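Local coordinates for protein fructosamine deglycase FrlB (Bacillus subtilis, PDB 3EUA) that converts a range of fructosamine 6-phosphates into glucose 6-phosphate and a free amino acid, at residues D26-S37 with S53-F64; L72-H83 with K100-K110. All coordinates share one frame; numbering follows the deposited sequence.

Contact 1. Residues D26-S37 with S53-F64; sequences DHVFFVACGGSS and SINSDLYSANEF
Phe30 and Asp57 lie at the middle of a parallel backbone ladder between strands 27-32 and 55-60, whose axes diverge by only 15°. Along it Val28 N donates to Asn55 O at 2.6 Å, Phe30 N to Asp57 O at 2.9 Å, and Asp57 N and Tyr59 N return the bonds to Val28 O and Phe30 O. The polar side-chain bond is that of His27 NE2 to Asp57 OD2, 2.9 Å long. The oxygen offers its anti lone pair and lies near the plane of the imidazole, which fixes the ring's rotation. With CG trans to the backbone N (chi1 -152°), the His27 ring leans over the sheet face toward strand 55-60 and reaches this carboxylate. Ring-face contacts hold the same imidazole: Asn55 CB sits 3.8 Å from its centroid, nearly on the normal, while Phe29 CZ comes over the opposite face. Farther along this side, Val31 CG2 points at the centre of the Phe64 ring, 3.7 Å from its centroid, and Phe29 CD1 meets the edge of the Tyr59 ring. On the other side of the sheet, the face of Val28, Phe30 and Leu58, the packing is mostly apolar. Val28 CG2 and Ile54 CG2 are only 3.3 Å apart, tighter than normal van der Waals contact, and Phe30 CB rests against Leu58 CG. Helix 41-50 packs on this face through Phe47 and Ser43. Because Asp57 OD1 forms a salt bridge with Lys44 of the second subunit, both carboxylate oxygens are engaged, and the buried His27-Asp57 pair ties strand pairing in this SIS domain to the dimer interface.

Contact 2. Residues L72-H83 with K100-K110; sequences LGEKSLVILCSH and KGALTIAMTFK
Strands 76-82 and 103-108 run parallel, their axes 4.5 Å apart at closest approach and inclined by 21°, with Leu77 opposite Leu103 and Ile79 opposite Ile105. Alternating bonds hold this register: Val78 N reaches Leu103 O, Ile105 N reaches Val78 O, and Met107 N closes to 2.7 Å on Leu80 O. On one face of the sheet the branched side chains lie side by side. Leu77 CD1 touches Leu103 CD2 at 3.7 Å, and Ile79 CG1 touches Ile105 CG2 at the same 3.7 Å. Ile105 puts CG1 trans to the backbone N (chi1 180°), leaving CG2 between N and the carbonyl carbon, where it leans onto Ile79. Cys81 SG then rests near CB of Met107, a selenomethionine. On the reverse face Val78 CG2 packs against Ala102 CB. At the C-terminal end, Phe109 N donates to His83 O along a lone pair in the carbonyl plane, at 3.0 Å. Phe109 CB sits over one face of the His83 ring, 3.7 Å from its centroid; the two rings are nearly parallel but slid apart, so they barely overlap. His83 ND1 is bonded to Tyr125, and the rings of His83 and Phe109 both meet Trp127. Helix 137-153 packs on Leu77, Ile105 and Met107 through Thr148, Ile144, Val140 and Leu141. Helix 88-99, which links the two strands as a beta-alpha-beta crossover, lies against Val78, Leu80 and Thr104, while strand 27-32 pairs with the edge of strand 76-82 opposite strand 103-108.

The two contacts follow one another along the chain: contact 1 ends within helix 61-67 before contact 2 opens in the loop and turn that lead into strand 76-82. Their centres are about 9 Å apart, and they belong to one parallel sheet ordered 55-60, 27-32, 76-82, 103-108, 121-124. Strands 27-32 and 76-82 are neighbours in it, so each contact supplies one strand to the seam between them, where Asp26 N lies 2.8 Å from Lys75 O, a probable hydrogen bond. Both fall within the first SIS range, whose helix-flanked parallel sheet fits the alpha/beta SIS fold. Contact 1 reaches the second subunit, whereas contact 2 is touched by no other chain in the modelled dimer.

Contact 1. Residues D26-S37 with S53-F64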
loop_
_atom_site.group_PDB
_atom_site.type_symbol
_atom_site.label_atom_id
_atom_site.label_comp_id
_atom_site.label_asym_id
_atom_site.label_seq_id
_atom_site.Cartn_x
_atom_site.Cartn_y
_atom_site.Cartn_z
ATOM N N ASP A 26 16.270 -15.641 4.209
ATOM C CA ASP A 26 14.946 -15.844 4.777
ATOM C C ASP A 26 14.005 -14.660 4.560
ATOM O O ASP A 26 12.855 -14.710 5.002
ATOM C CB ASP A 26 15.030 -16.188 6.274
ATOM C CG ASP A 26 15.574 -15.056 7.154
ATOM O OD1 ASP A 26 15.668 -13.892 6.750
ATOM O OD2 ASP A 26 15.909 -15.359 8.320
ATOM N N HIS A 27 14.482 -13.605 3.898
ATOM C CA HIS A 27 13.683 -12.390 3.727
ATOM C C HIS A 27 14.079 -11.687 2.442
ATOM O O HIS A 27 15.259 -11.504 2.194
ATOM C CB HIS A 27 13.968 -11.421 4.917
ATOM C CG HIS A 27 12.843 -10.487 5.290
ATOM N ND1 HIS A 27 12.392 -10.358 6.592
ATOM C CD2 HIS A 27 12.088 -9.638 4.549
ATOM C CE1 HIS A 27 11.421 -9.462 6.632
ATOM N NE2 HIS A 27 11.212 -9.013 5.407
ATOM N N VAL A 28 13.088 -11.293 1.631
ATOM C CA VAL A 28 13.330 -10.496 0.440
ATOM C C VAL A 28 12.715 -9.092 0.670
ATOM O O VAL A 28 11.608 -8.987 1.203
ATOM C CB VAL A 28 12.722 -11.117 -0.834
ATOM C CG1 VAL A 28 13.023 -10.214 -2.010
ATOM C CG2 VAL A 28 13.330 -12.478 -1.112
ATOM N N PHE A 29 13.453 -8.025 0.347
ATOM C CA PHE A 29 12.961 -6.650 0.436
ATOM C C PHE A 29 12.968 -6.046 -0.955
ATOM O O PHE A 29 13.979 -6.082 -1.596
ATOM C CB PHE A 29 13.829 -5.782 1.376
ATOM C CG PHE A 29 13.749 -6.179 2.828
ATOM C CD1 PHE A 29 12.772 -5.660 3.658
ATOM C CD2 PHE A 29 14.635 -7.088 3.368
ATOM C CE1 PHE A 29 12.666 -6.054 5.003
ATOM C CE2 PHE A 29 14.542 -7.457 4.713
ATOM C CZ PHE A 29 13.573 -6.923 5.528
ATOM N N PHE A 30 11.815 -5.566 -1.429
ATOM C CA PHE A 30 11.665 -4.880 -2.710
ATOM C C PHE A 30 11.732 -3.375 -2.423
ATOM O O PHE A 30 10.813 -2.812 -1.846
ATOM C CB PHE A 30 10.337 -5.241 -3.325
ATOM C CG PHE A 30 10.231 -6.682 -3.676
ATOM C CD1 PHE A 30 10.904 -7.181 -4.811
ATOM C CD2 PHE A 30 9.463 -7.546 -2.901
ATOM C CE1 PHE A 30 10.782 -8.526 -5.161
ATOM C CE2 PHE A 30 9.361 -8.871 -3.215
ATOM C CZ PHE A 30 10.018 -9.361 -4.363
ATOM N N VAL A 31 12.821 -2.739 -2.811
ATOM C CA VAL A 31 13.054 -1.333 -2.452
ATOM C C VAL A 31 13.354 -0.422 -3.624
ATOM O O VAL A 31 14.349 -0.590 -4.348
ATOM C CB VAL A 31 14.235 -1.255 -1.437
ATOM C CG1 VAL A 31 14.408 0.145 -0.904
ATOM C CG2 VAL A 31 14.023 -2.220 -0.258
ATOM N N ALA A 32 12.519 0.585 -3.801
ATOM C CA ALA A 32 12.698 1.541 -4.900
ATOM C C ALA A 32 11.781 2.718 -4.639
ATOM O O ALA A 32 11.110 2.745 -3.607
ATOM C CB ALA A 32 12.354 0.877 -6.235
ATOM N N CYS A 33 11.722 3.660 -5.588
ATOM C CA CYS A 33 10.844 4.800 -5.490
ATOM C C CYS A 33 9.913 4.967 -6.688
ATOM O O CYS A 33 10.295 4.710 -7.827
ATOM C CB CYS A 33 11.637 6.103 -5.355
ATOM S SG CYS A 33 12.666 6.198 -3.873
ATOM N N GLY A 34 8.703 5.424 -6.397
ATOM C CA GLY A 34 7.685 5.717 -7.396
ATOM C C GLY A 34 7.449 4.624 -8.418
ATOM O O GLY A 34 7.120 3.506 -8.051
ATOM N N GLY A 35 7.648 4.953 -9.699
ATOM C CA GLY A 35 7.455 4.004 -10.790
ATOM C C GLY A 35 8.270 2.746 -10.634
ATOM O O GLY A 35 7.818 1.626 -10.984
ATOM N N SER A 36 9.490 2.907 -10.137
ATOM C CA SER A 36 10.370 1.730 -9.930
ATOM C C SER A 36 9.917 0.857 -8.791
ATOM O O SER A 36 10.294 -0.299 -8.770
ATOM C CB SER A 36 11.823 2.126 -9.738
ATOM O OG SER A 36 12.324 2.556 -10.977
ATOM N N SER A 37 9.198 1.427 -7.818
ATOM C CA SER A 37 8.628 0.652 -6.722
ATOM C C SER A 37 7.408 -0.052 -7.274
ATOM O O SER A 37 7.202 -1.237 -7.003
ATOM C CB SER A 37 8.224 1.536 -5.561
ATOM O OG SER A 37 7.636 0.796 -4.500
ATOM N N SER A 53 9.206 -20.383 2.231
ATOM C CA SER A 53 10.190 -20.089 3.264
ATOM C C SER A 53 10.795 -18.690 3.318
ATOM O O SER A 53 11.645 -18.439 4.177
ATOM C CB SER A 53 11.362 -21.055 3.044
ATOM O OG SER A 53 12.021 -20.751 1.809
ATOM N N ILE A 54 10.402 -17.790 2.418
ATOM C CA ILE A 54 11.008 -16.465 2.387
ATOM C C ILE A 54 9.953 -15.383 2.590
ATOM O O ILE A 54 8.970 -15.323 1.870
ATOM C CB ILE A 54 11.763 -16.215 1.062
ATOM C CG1 ILE A 54 12.864 -17.283 0.850
ATOM C CG2 ILE A 54 12.325 -14.790 1.076
ATOM C CD1 ILE A 54 13.392 -17.442 -0.576
ATOM N N ASN A 55 10.175 -14.568 3.618
ATOM C CA ASN A 55 9.359 -13.407 3.947
ATOM C C ASN A 55 9.626 -12.333 2.910
ATOM O O ASN A 55 10.776 -12.103 2.574
ATOM C CB ASN A 55 9.776 -12.890 5.341
ATOM C CG ASN A 55 9.090 -11.595 5.751
ATOM O OD1 ASN A 55 8.512 -10.857 4.927
ATOM N ND2 ASN A 55 9.158 -11.301 7.052
ATOM N N SER A 56 8.579 -11.701 2.389
ATOM C CA SER A 56 8.726 -10.616 1.419
ATOM C C SER A 56 8.075 -9.332 1.942
ATOM O O SER A 56 6.975 -9.372 2.522
ATOM C CB SER A 56 8.089 -10.973 0.062
ATOM O OG SER A 56 6.698 -11.286 0.200
ATOM N N ASP A 57 8.770 -8.206 1.777
ATOM C CA ASP A 57 8.244 -6.896 2.122
ATOM C C ASP A 57 8.613 -5.913 0.993
ATOM O O ASP A 57 9.553 -6.133 0.234
ATOM C CB ASP A 57 8.732 -6.396 3.483
ATOM C CG ASP A 57 8.016 -7.042 4.656
ATOM O OD1 ASP A 57 6.801 -6.845 4.800
ATOM O OD2 ASP A 57 8.686 -7.681 5.492
ATOM N N LEU A 58 7.818 -4.862 0.862
ATOM C CA LEU A 58 8.012 -3.859 -0.163
ATOM C C LEU A 58 7.889 -2.500 0.426
ATOM O O LEU A 58 6.925 -2.223 1.133
ATOM C CB LEU A 58 6.952 -4.046 -1.244
ATOM C CG LEU A 58 6.998 -3.192 -2.522
ATOM C CD1 LEU A 58 6.423 -3.958 -3.666
ATOM C CD2 LEU A 58 6.260 -1.877 -2.406
ATOM N N TYR A 59 8.855 -1.632 0.149
ATOM C CA TYR A 59 8.823 -0.261 0.684
ATOM C C TYR A 59 9.394 0.712 -0.293
ATOM O O TYR A 59 10.215 0.347 -1.131
ATOM C CB TYR A 59 9.690 -0.106 1.946
ATOM C CG TYR A 59 9.397 -1.084 3.056
ATOM C CD1 TYR A 59 8.291 -0.921 3.878
ATOM C CD2 TYR A 59 10.235 -2.177 3.283
ATOM C CE1 TYR A 59 8.015 -1.853 4.881
ATOM C CE2 TYR A 59 9.975 -3.085 4.304
ATOM C CZ TYR A 59 8.861 -2.928 5.093
ATOM O OH TYR A 59 8.567 -3.855 6.094
ATOM N N SER A 60 8.962 1.953 -0.169
ATOM C CA SER A 60 9.538 3.055 -0.900
ATOM C C SER A 60 10.932 3.176 -0.251
ATOM O O SER A 60 11.071 2.865 0.934
ATOM C CB SER A 60 8.716 4.326 -0.707
ATOM O OG SER A 60 9.234 5.383 -1.501
ATOM N N ALA A 61 11.951 3.588 -0.994
ATOM C CA ALA A 61 13.339 3.564 -0.460
ATOM C C ALA A 61 13.602 4.324 0.819
ATOM O O ALA A 61 14.334 3.844 1.678
ATOM C CB ALA A 61 14.320 4.017 -1.517
ATOM N N ASN A 62 13.039 5.523 0.963
ATOM C CA ASN A 62 13.331 6.293 2.164
ATOM C C ASN A 62 12.534 5.731 3.349
ATOM O O ASN A 62 12.997 5.785 4.483
ATOM C CB ASN A 62 13.088 7.793 1.937
ATOM C CG ASN A 62 14.236 8.626 2.437
ATOM O OD1 ASN A 62 15.254 8.077 2.856
ATOM N ND2 ASN A 62 14.115 9.959 2.349
ATOM N N GLU A 63 11.345 5.174 3.072
ATOM C CA GLU A 63 10.563 4.492 4.094
ATOM C C GLU A 63 11.372 3.284 4.589
ATOM O O GLU A 63 11.464 3.065 5.751
ATOM C CB GLU A 63 9.211 4.043 3.536
ATOM C CG GLU A 63 8.334 3.253 4.523
ATOM C CD GLU A 63 7.744 4.081 5.676
ATOM O OE1 GLU A 63 7.304 5.241 5.455
ATOM O OE2 GLU A 63 7.657 3.535 6.816
ATOM N N PHE A 64 11.952 2.504 3.679
ATOM C CA PHE A 64 12.795 1.345 4.044
ATOM C C PHE A 64 13.908 1.695 5.007
ATOM O O PHE A 64 14.104 1.042 6.022
ATOM C CB PHE A 64 13.363 0.726 2.741
ATOM C CG PHE A 64 14.428 -0.324 2.947
ATOM C CD1 PHE A 64 14.097 -1.603 3.384
ATOM C CD2 PHE A 64 15.760 -0.047 2.633
ATOM C CE1 PHE A 64 15.051 -2.561 3.542
ATOM C CE2 PHE A 64 16.726 -1.028 2.756
ATOM C CZ PHE A 64 16.366 -2.290 3.213
#

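Contact 2. Residues L72-H83 with K100-K110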
loop_
_atom_site.group_PDB
_atom_site.type_symbol
_atom_site.label_atom_id
_atom_site.label_comp_id
_atom_site.label_asym_id
_atom_site.label_seq_id
_atom_site.Cartn_x
_atom_site.Cartn_y
_atom_site.Cartn_z
ATOM N N LEU A 72 16.060 -7.038 8.841
ATOM C CA LEU A 72 17.035 -6.787 7.782
ATOM C C LEU A 72 18.416 -7.176 8.279
ATOM O O LEU A 72 18.876 -6.669 9.300
ATOM C CB LEU A 72 17.077 -5.307 7.385
ATOM C CG LEU A 72 18.113 -4.859 6.331
ATOM C CD1 LEU A 72 17.916 -5.583 5.051
ATOM C CD2 LEU A 72 18.040 -3.338 6.121
ATOM N N GLY A 73 19.101 -8.039 7.534
ATOM C CA GLY A 73 20.426 -8.455 7.932
ATOM C C GLY A 73 21.095 -9.416 6.978
ATOM O O GLY A 73 20.791 -9.453 5.801
ATOM N N GLU A 74 21.983 -10.240 7.524
ATOM C CA GLU A 74 22.770 -11.190 6.732
ATOM C C GLU A 74 21.989 -12.252 5.979
ATOM O O GLU A 74 22.515 -12.835 5.031
ATOM C CB GLU A 74 23.809 -11.875 7.608
ATOM C CG GLU A 74 24.910 -10.916 8.069
ATOM C CD GLU A 74 25.874 -11.559 9.048
ATOM O OE1 GLU A 74 25.445 -12.521 9.740
ATOM O OE2 GLU A 74 27.054 -11.101 9.136
ATOM N N LYS A 75 20.759 -12.516 6.392
ATOM C CA LYS A 75 19.930 -13.499 5.702
ATOM C C LYS A 75 18.908 -12.806 4.808
ATOM O O LYS A 75 17.946 -13.430 4.385
ATOM C CB LYS A 75 19.233 -14.406 6.696
ATOM C CG LYS A 75 20.215 -15.232 7.530
ATOM C CD LYS A 75 19.481 -15.928 8.643
ATOM C CE LYS A 75 20.404 -16.815 9.416
ATOM N NZ LYS A 75 19.588 -17.504 10.460
ATOM N N SER A 76 19.127 -11.519 4.503
ATOM C CA SER A 76 18.218 -10.742 3.649
ATOM C C SER A 76 18.754 -10.571 2.240
ATOM O O SER A 76 19.940 -10.437 2.054
ATOM C CB SER A 76 18.002 -9.320 4.222
ATOM O OG SER A 76 17.401 -9.303 5.517
ATOM N N LEU A 77 17.833 -10.543 1.277
ATOM C CA LEU A 77 18.095 -10.233 -0.102
ATOM C C LEU A 77 17.325 -8.937 -0.339
ATOM O O LEU A 77 16.112 -8.879 -0.009
ATOM C CB LEU A 77 17.495 -11.281 -1.015
ATOM C CG LEU A 77 17.535 -11.032 -2.515
ATOM C CD1 LEU A 77 18.961 -10.817 -2.964
ATOM C CD2 LEU A 77 16.856 -12.202 -3.276
ATOM N N VAL A 78 17.986 -7.904 -0.862
ATOM C CA VAL A 78 17.312 -6.636 -1.143
ATOM C C VAL A 78 17.421 -6.394 -2.649
ATOM O O VAL A 78 18.501 -6.400 -3.203
ATOM C CB VAL A 78 17.875 -5.494 -0.292
ATOM C CG1 VAL A 78 17.168 -4.177 -0.590
ATOM C CG2 VAL A 78 17.730 -5.824 1.210
ATOM N N ILE A 79 16.283 -6.234 -3.305
ATOM C CA ILE A 79 16.238 -6.006 -4.724
ATOM C C ILE A 79 15.856 -4.545 -4.908
ATOM O O ILE A 79 14.792 -4.120 -4.419
ATOM C CB ILE A 79 15.189 -6.893 -5.421
ATOM C CG1 ILE A 79 15.513 -8.378 -5.246
ATOM C CG2 ILE A 79 15.119 -6.553 -6.930
ATOM C CD1 ILE A 79 14.451 -9.302 -5.750
ATOM N N LEU A 80 16.735 -3.788 -5.570
ATOM C CA LEU A 80 16.513 -2.365 -5.807
ATOM C C LEU A 80 16.418 -2.041 -7.299
ATOM O O LEU A 80 16.926 -2.783 -8.157
ATOM C CB LEU A 80 17.601 -1.510 -5.136
ATOM C CG LEU A 80 17.852 -1.826 -3.657
ATOM C CD1 LEU A 80 19.145 -2.668 -3.457
ATOM C CD2 LEU A 80 17.917 -0.552 -2.877
ATOM N N CYS A 81 15.754 -0.937 -7.609
ATOM C CA CYS A 81 15.630 -0.507 -8.988
ATOM C C CYS A 81 15.600 1.011 -9.085
ATOM O O CYS A 81 14.951 1.679 -8.276
ATOM C CB CYS A 81 14.371 -1.087 -9.606
ATOM S SG CYS A 81 14.232 -0.659 -11.347
ATOM N N SER A 82 16.312 1.531 -10.074
ATOM C CA SER A 82 16.361 2.948 -10.402
ATOM C C SER A 82 16.751 3.032 -11.858
ATOM O O SER A 82 17.819 2.553 -12.229
ATOM C CB SER A 82 17.406 3.705 -9.583
ATOM O OG SER A 82 17.497 5.066 -10.027
ATOM N N HIS A 83 15.962 3.715 -12.663
ATOM C CA HIS A 83 16.259 3.804 -14.071
ATOM C C HIS A 83 17.597 4.488 -14.341
ATOM O O HIS A 83 18.516 3.925 -14.919
ATOM C CB HIS A 83 15.114 4.539 -14.737
ATOM C CG HIS A 83 15.231 4.568 -16.214
ATOM N ND1 HIS A 83 14.907 3.484 -16.994
ATOM C CD2 HIS A 83 15.687 5.520 -17.052
ATOM C CE1 HIS A 83 15.119 3.787 -18.258
ATOM N NE2 HIS A 83 15.595 5.015 -18.323
ATOM N N LYS A 100 24.321 -3.515 6.440
ATOM C CA LYS A 100 23.708 -4.465 7.380
ATOM C C LYS A 100 24.014 -5.941 7.042
ATOM O O LYS A 100 23.486 -6.841 7.694
ATOM C CB LYS A 100 22.190 -4.341 7.397
ATOM C CG LYS A 100 21.573 -3.016 7.802
ATOM C CD LYS A 100 21.471 -2.815 9.255
ATOM C CE LYS A 100 20.628 -1.606 9.535
ATOM N NZ LYS A 100 20.454 -1.382 10.986
ATOM N N GLY A 101 24.825 -6.197 6.027
ATOM C CA GLY A 101 25.176 -7.567 5.639
ATOM C C GLY A 101 24.216 -8.209 4.643
ATOM O O GLY A 101 24.357 -9.372 4.293
ATOM N N ALA A 102 23.247 -7.456 4.148
ATOM C CA ALA A 102 22.304 -8.012 3.188
ATOM C C ALA A 102 22.939 -8.195 1.805
ATOM O O ALA A 102 23.907 -7.508 1.443
ATOM C CB ALA A 102 21.058 -7.132 3.075
ATOM N N LEU A 103 22.398 -9.169 1.070
ATOM C CA LEU A 103 22.779 -9.429 -0.302
ATOM C C LEU A 103 21.960 -8.424 -1.110
ATOM O O LEU A 103 20.740 -8.345 -0.947
ATOM C CB LEU A 103 22.411 -10.857 -0.700
ATOM C CG LEU A 103 22.630 -11.299 -2.150
ATOM C CD1 LEU A 103 24.095 -11.197 -2.543
ATOM C CD2 LEU A 103 22.099 -12.728 -2.304
ATOM N N THR A 104 22.623 -7.639 -1.954
ATOM C CA THR A 104 21.949 -6.612 -2.734
ATOM C C THR A 104 22.115 -6.776 -4.224
ATOM O O THR A 104 23.213 -7.035 -4.716
ATOM C CB THR A 104 22.470 -5.180 -2.365
ATOM O OG1 THR A 104 23.887 -5.117 -2.492
ATOM C CG2 THR A 104 22.078 -4.819 -0.954
ATOM N N ILE A 105 21.005 -6.608 -4.936
ATOM C CA ILE A 105 21.014 -6.655 -6.375
ATOM C C ILE A 105 20.214 -5.447 -6.856
ATOM O O ILE A 105 19.089 -5.248 -6.429
ATOM C CB ILE A 105 20.440 -7.965 -6.923
ATOM C CG1 ILE A 105 20.481 -7.915 -8.454
ATOM C CG2 ILE A 105 19.010 -8.174 -6.372
ATOM C CD1 ILE A 105 20.373 -9.258 -9.180
ATOM N N ALA A 106 20.820 -4.641 -7.727
ATOM C CA ALA A 106 20.193 -3.471 -8.257
ATOM C C ALA A 106 19.952 -3.612 -9.742
ATOM O O ALA A 106 20.820 -4.119 -10.463
ATOM C CB ALA A 106 21.102 -2.240 -7.986
HETATM N N MSE A 107 18.753 -3.205 -10.168
HETATM C CA MSE A 107 18.396 -3.137 -11.553
HETATM C C MSE A 107 18.495 -1.669 -11.970
HETATM O O MSE A 107 18.138 -0.777 -11.190
HETATM C CB MSE A 107 16.983 -3.595 -11.758
HETATM C CG MSE A 107 16.733 -4.987 -11.300
HETATM SE SE MSE A 107 14.851 -5.391 -11.577
HETATM C CE MSE A 107 14.860 -5.142 -13.287
ATOM N N THR A 108 19.008 -1.399 -13.170
ATOM C CA THR A 108 19.109 -0.060 -13.650
ATOM C C THR A 108 19.284 -0.060 -15.167
ATOM O O THR A 108 19.578 -1.086 -15.765
ATOM C CB THR A 108 20.285 0.637 -12.949
ATOM O OG1 THR A 108 20.316 2.016 -13.321
ATOM C CG2 THR A 108 21.651 -0.067 -13.273
ATOM N N PHE A 109 19.067 1.089 -15.782
ATOM C CA PHE A 109 19.307 1.263 -17.203
ATOM C C PHE A 109 20.752 1.762 -17.387
ATOM O O PHE A 109 21.317 1.651 -18.477
ATOM C CB PHE A 109 18.267 2.257 -17.744
ATOM C CG PHE A 109 18.357 2.525 -19.219
ATOM C CD1 PHE A 109 18.124 1.514 -20.117
ATOM C CD2 PHE A 109 18.599 3.819 -19.704
ATOM C CE1 PHE A 109 18.176 1.754 -21.489
ATOM C CE2 PHE A 109 18.645 4.070 -21.045
ATOM C CZ PHE A 109 18.437 3.029 -21.953
ATOM N N LYS A 110 21.364 2.252 -16.306
ATOM C CA LYS A 110 22.727 2.812 -16.367
ATOM C C LYS A 110 23.722 2.104 -15.446
ATOM O O LYS A 110 23.735 2.354 -14.248
ATOM C CB LYS A 110 22.654 4.297 -16.089
ATOM C CG LYS A 110 21.727 4.940 -17.083
ATOM C CD LYS A 110 21.885 6.389 -17.171
ATOM C CE LYS A 110 20.895 6.941 -18.154
ATOM N NZ LYS A 110 21.152 8.360 -18.349
#